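Local atomic coordinates of light Chain (Clostridium botulinum, PDB entry 6BVD), a protein that acts as the zinc metalloendopeptidase domain of the mosaic botulinum neurotoxin type HA and probably cleaves a neuronal SNARE protein. Residues D14-D18 with N19-Y23; Q107-L110 with E111-N115. All blocks are in the same frame, centred on the assembly; numbering follows the deposited sequence.

How the interactions relate
Both interactions are local and lie in series along the chain, with neither nesting within nor crossing the other. Interaction 1 comes first: residues 14-18 turn back on 19-23 and lead the loop into strand 21-24, an inner strand of the mixed sheet, flanked by strands 36-40 and 138-142. After two further strands and two helices the chain reaches interaction 2, which closes no loop but joins successive turns of helix 104-115. That helix packs on helix 222-237, the carrier of the zinc ligands His228 and His232. The two centres are 23 Å apart and the nearest atoms about 12 Å, so the contacts do not touch.

Interaction 1: residues D14-D18 with N19-Y23; sequences DPVND and NTIIY
The backbone of residues 14-18 turns back on 19-23, bringing Val16 CA within 4.9 Å of Ile21 CA, while the end-to-end directions of the two segments differ by 103°. Asn17 N donates a nearly straight hydrogen bond to Ile21 O (2.8 Å), and the CA-H of Val16 also approaches that oxygen. The reversal passes through Asp18, whose backbone lies in the left-handed helical region.

Inside the turn, Asn17 does most of the gripping. Its chi1 of 59° places CG between the backbone N and carbonyl carbon, which points the amide into the bend. OD1 accepts Asn19 N in the plane of its carbonyl at 2.9 Å, and Ile21 N at 3.0 Å from 37° above that plane; Thr20 N adds a weak third bond. The other amide atom, ND2, donates to Thr20 OG1 at 3.1 Å, so both ends of the amide are engaged and its rotation is fixed.

Apolar contacts flank this polar centre. Val16 CG2 meets the edge of the Tyr23 ring, 3.7 Å from CE2, with the two side chains crossing at about a right angle. Ile21 CD1 reaches Asp14 CB at 3.5 Å. The Asp14 carboxylate is bonded to Asn11 N and to Ala397 N of the second subunit, and Asp18 OD1 accepts Ala144 N.

The bond from Asn19 N to Asn17 OD1 defines an Asx turn, here leading into strand 21-24 of the mixed sheet; Thr20, just before the strand, and Ile22 are backbone-bonded to Gln40 and Ala38 of strand 36-40, and Tyr23 to Lys142.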
# COMPACT_ATOMS: atom_id res chain seq x y z
N ASP A 14 21.04 -2.46 3.53
CA ASP A 14 21.36 -2.31 2.10
C ASP A 14 22.67 -1.52 1.94
O ASP A 14 22.94 -0.56 2.66
CB ASP A 14 20.28 -1.57 1.33
CG ASP A 14 18.96 -2.32 1.23
OD1 ASP A 14 18.86 -3.51 1.62
OD2 ASP A 14 18.01 -1.67 0.74
N PRO A 15 23.48 -1.90 0.97
CA PRO A 15 24.76 -1.18 0.81
C PRO A 15 24.57 0.25 0.31
O PRO A 15 23.54 0.54 -0.29
CB PRO A 15 25.53 -2.03 -0.22
CG PRO A 15 24.51 -2.74 -0.97
CD PRO A 15 23.31 -2.98 -0.01
N VAL A 16 25.54 1.12 0.58
CA VAL A 16 25.55 2.48 0.02
C VAL A 16 25.45 2.43 -1.50
O VAL A 16 26.01 1.52 -2.12
CB VAL A 16 26.82 3.23 0.48
CG1 VAL A 16 27.06 4.54 -0.34
CG2 VAL A 16 26.72 3.51 1.96
N ASN A 17 24.72 3.35 -2.12
CA ASN A 17 24.49 3.24 -3.57
C ASN A 17 24.57 4.59 -4.28
O ASN A 17 24.17 4.70 -5.43
CB ASN A 17 23.13 2.55 -3.85
CG ASN A 17 21.94 3.33 -3.24
OD1 ASN A 17 21.95 4.54 -3.20
ND2 ASN A 17 20.87 2.60 -2.83
N ASP A 18 25.08 5.61 -3.58
CA ASP A 18 25.26 6.96 -4.13
C ASP A 18 23.98 7.59 -4.67
O ASP A 18 24.04 8.47 -5.53
CB ASP A 18 26.31 6.96 -5.25
CG ASP A 18 27.68 6.54 -4.78
OD1 ASP A 18 27.88 6.43 -3.56
OD2 ASP A 18 28.57 6.33 -5.64
N ASN A 19 22.82 7.12 -4.22
CA ASN A 19 21.56 7.64 -4.73
C ASN A 19 20.55 7.73 -3.58
O ASN A 19 20.27 8.82 -3.10
CB ASN A 19 21.02 6.77 -5.89
CG ASN A 19 19.65 7.22 -6.36
OD1 ASN A 19 19.31 8.40 -6.28
ND2 ASN A 19 18.84 6.27 -6.84
N THR A 20 20.05 6.58 -3.12
CA THR A 20 19.10 6.61 -1.99
C THR A 20 19.73 6.29 -0.65
O THR A 20 19.09 6.48 0.41
CB THR A 20 17.90 5.65 -2.22
OG1 THR A 20 18.35 4.33 -2.55
CG2 THR A 20 17.07 6.16 -3.36
N ILE A 21 20.98 5.79 -0.67
CA ILE A 21 21.67 5.46 0.56
C ILE A 21 23.12 5.89 0.51
O ILE A 21 23.90 5.29 -0.26
CB ILE A 21 21.65 3.97 0.85
CG1 ILE A 21 20.21 3.43 0.89
CG2 ILE A 21 22.32 3.68 2.16
CD1 ILE A 21 20.20 1.97 1.15
N ILE A 22 23.45 6.88 1.33
CA ILE A 22 24.81 7.44 1.42
C ILE A 22 25.12 7.76 2.87
O ILE A 22 24.24 7.71 3.72
CB ILE A 22 25.00 8.73 0.60
CG1 ILE A 22 24.08 9.81 1.14
CG2 ILE A 22 24.75 8.53 -0.87
CD1 ILE A 22 24.05 11.02 0.29
N TYR A 23 26.39 8.02 3.18
CA TYR A 23 26.73 8.55 4.51
C TYR A 23 26.67 10.06 4.53
O TYR A 23 27.19 10.72 3.62
CB TYR A 23 28.11 8.06 4.96
CG TYR A 23 28.03 6.69 5.61
CD1 TYR A 23 28.04 6.56 7.00
CD2 TYR A 23 27.89 5.55 4.85
CE1 TYR A 23 27.94 5.31 7.60
CE2 TYR A 23 27.79 4.30 5.43
CZ TYR A 23 27.83 4.18 6.80
OH TYR A 23 27.72 2.94 7.35

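Interaction 2: residues Q107-L110 with E111-N115; sequences QILL and EEIKN
Glu111 lays its side chain back over the preceding turn of the helix, with CG 3.3 Å from Gln107 O. The motif is a regular alpha-helix, part of helix 104-115, as four successive i to i+4 backbone bonds demonstrate, from Glu111 N to Gln107 O through to Lys114 N to Leu110 O. The last of these is the most bent, at 142° about the hydrogen.

With CG opposite the carbonyl carbon (chi1 -71°) and the chain extended beyond it, the Glu111 carboxylate runs toward the start of the helix. There OE1 comes alongside the Ile108 methyl CD1 at 3.7 Å, the two side chains meeting obliquely. Glu112 instead bends at chi2 (-76°); its CG stays 3.6 Å from Ile108 O while the carboxylate leaves the segment, OE1 bonding to Tyr238 OH and OE2 forming a salt bridge with Lys347.

The buried side of the helix carries Leu109, Leu110 and Ile113, which pack on Met227, Leu230 and Val233 of helix 222-237. This helix holds the zinc-binding histidines His228 and His232, and the Leu109 side chain lies about 13 Å from the metal. Within the helix, one turn apart, Ile113 sets CG1 3.4 Å from Leu109 O and makes a looser apolar contact with the leucine side chain, Leu109 CD1 to Ile113 CG1 at 4.4 Å.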
# COMPACT_ATOMS: atom_id res chain seq x y z
N GLN A 107 -0.53 14.38 -0.97
CA GLN A 107 0.38 14.41 -2.12
C GLN A 107 0.87 15.83 -2.35
O GLN A 107 2.06 16.07 -2.61
CB GLN A 107 -0.32 13.87 -3.38
CG GLN A 107 -0.56 12.37 -3.33
CD GLN A 107 -1.55 11.89 -4.40
OE1 GLN A 107 -1.98 12.65 -5.27
NE2 GLN A 107 -1.90 10.62 -4.33
N ILE A 108 -0.04 16.78 -2.21
CA ILE A 108 0.27 18.18 -2.40
C ILE A 108 1.26 18.63 -1.29
O ILE A 108 2.24 19.35 -1.57
CB ILE A 108 -1.01 19.07 -2.38
CG1 ILE A 108 -2.03 18.64 -3.44
CG2 ILE A 108 -0.65 20.51 -2.64
CD1 ILE A 108 -1.54 18.78 -4.83
N LEU A 109 1.02 18.21 -0.05
CA LEU A 109 1.98 18.50 1.05
C LEU A 109 3.42 17.98 0.74
O LEU A 109 4.41 18.72 0.88
CB LEU A 109 1.50 17.87 2.35
CG LEU A 109 2.48 17.97 3.53
CD1 LEU A 109 2.78 19.43 3.86
CD2 LEU A 109 1.86 17.29 4.73
N LEU A 110 3.52 16.73 0.30
CA LEU A 110 4.85 16.18 0.01
C LEU A 110 5.55 16.86 -1.17
O LEU A 110 6.80 17.02 -1.13
CB LEU A 110 4.76 14.68 -0.23
CG LEU A 110 4.37 13.84 1.00
CD1 LEU A 110 4.46 12.32 0.68
CD2 LEU A 110 5.24 14.19 2.20
N GLU A 111 4.78 17.29 -2.19
CA GLU A 111 5.33 18.07 -3.33
C GLU A 111 5.91 19.42 -2.85
O GLU A 111 6.96 19.89 -3.34
CB GLU A 111 4.27 18.33 -4.41
CG GLU A 111 3.86 17.10 -5.21
CD GLU A 111 2.51 17.24 -5.92
OE1 GLU A 111 1.98 18.37 -6.04
OE2 GLU A 111 1.96 16.19 -6.36
N GLU A 112 5.25 20.06 -1.89
CA GLU A 112 5.80 21.27 -1.29
C GLU A 112 7.08 21.01 -0.55
O GLU A 112 8.03 21.77 -0.67
CB GLU A 112 4.78 21.92 -0.32
CG GLU A 112 3.63 22.58 -1.02
CD GLU A 112 4.03 23.89 -1.64
OE1 GLU A 112 5.04 24.45 -1.23
OE2 GLU A 112 3.34 24.35 -2.55
N ILE A 113 7.12 19.95 0.25
CA ILE A 113 8.32 19.60 1.01
C ILE A 113 9.52 19.34 0.05
O ILE A 113 10.69 19.57 0.41
CB ILE A 113 8.06 18.39 1.90
CG1 ILE A 113 7.06 18.76 3.02
CG2 ILE A 113 9.34 17.96 2.55
CD1 ILE A 113 7.56 19.89 3.94
N LYS A 114 9.22 18.79 -1.12
CA LYS A 114 10.25 18.50 -2.12
C LYS A 114 10.73 19.75 -2.81
O LYS A 114 11.93 19.94 -2.99
CB LYS A 114 9.70 17.51 -3.15
CG LYS A 114 10.56 17.39 -4.43
CD LYS A 114 9.84 16.45 -5.44
CE LYS A 114 10.54 16.44 -6.81
NZ LYS A 114 9.82 15.53 -7.78
N ASN A 115 9.80 20.63 -3.15
CA ASN A 115 10.07 21.77 -4.04
C ASN A 115 10.42 23.10 -3.38
O ASN A 115 10.95 23.97 -4.06
CB ASN A 115 8.86 22.00 -4.96
CG ASN A 115 8.66 20.86 -5.95
OD1 ASN A 115 9.63 20.23 -6.37
ND2 ASN A 115 7.41 20.61 -6.34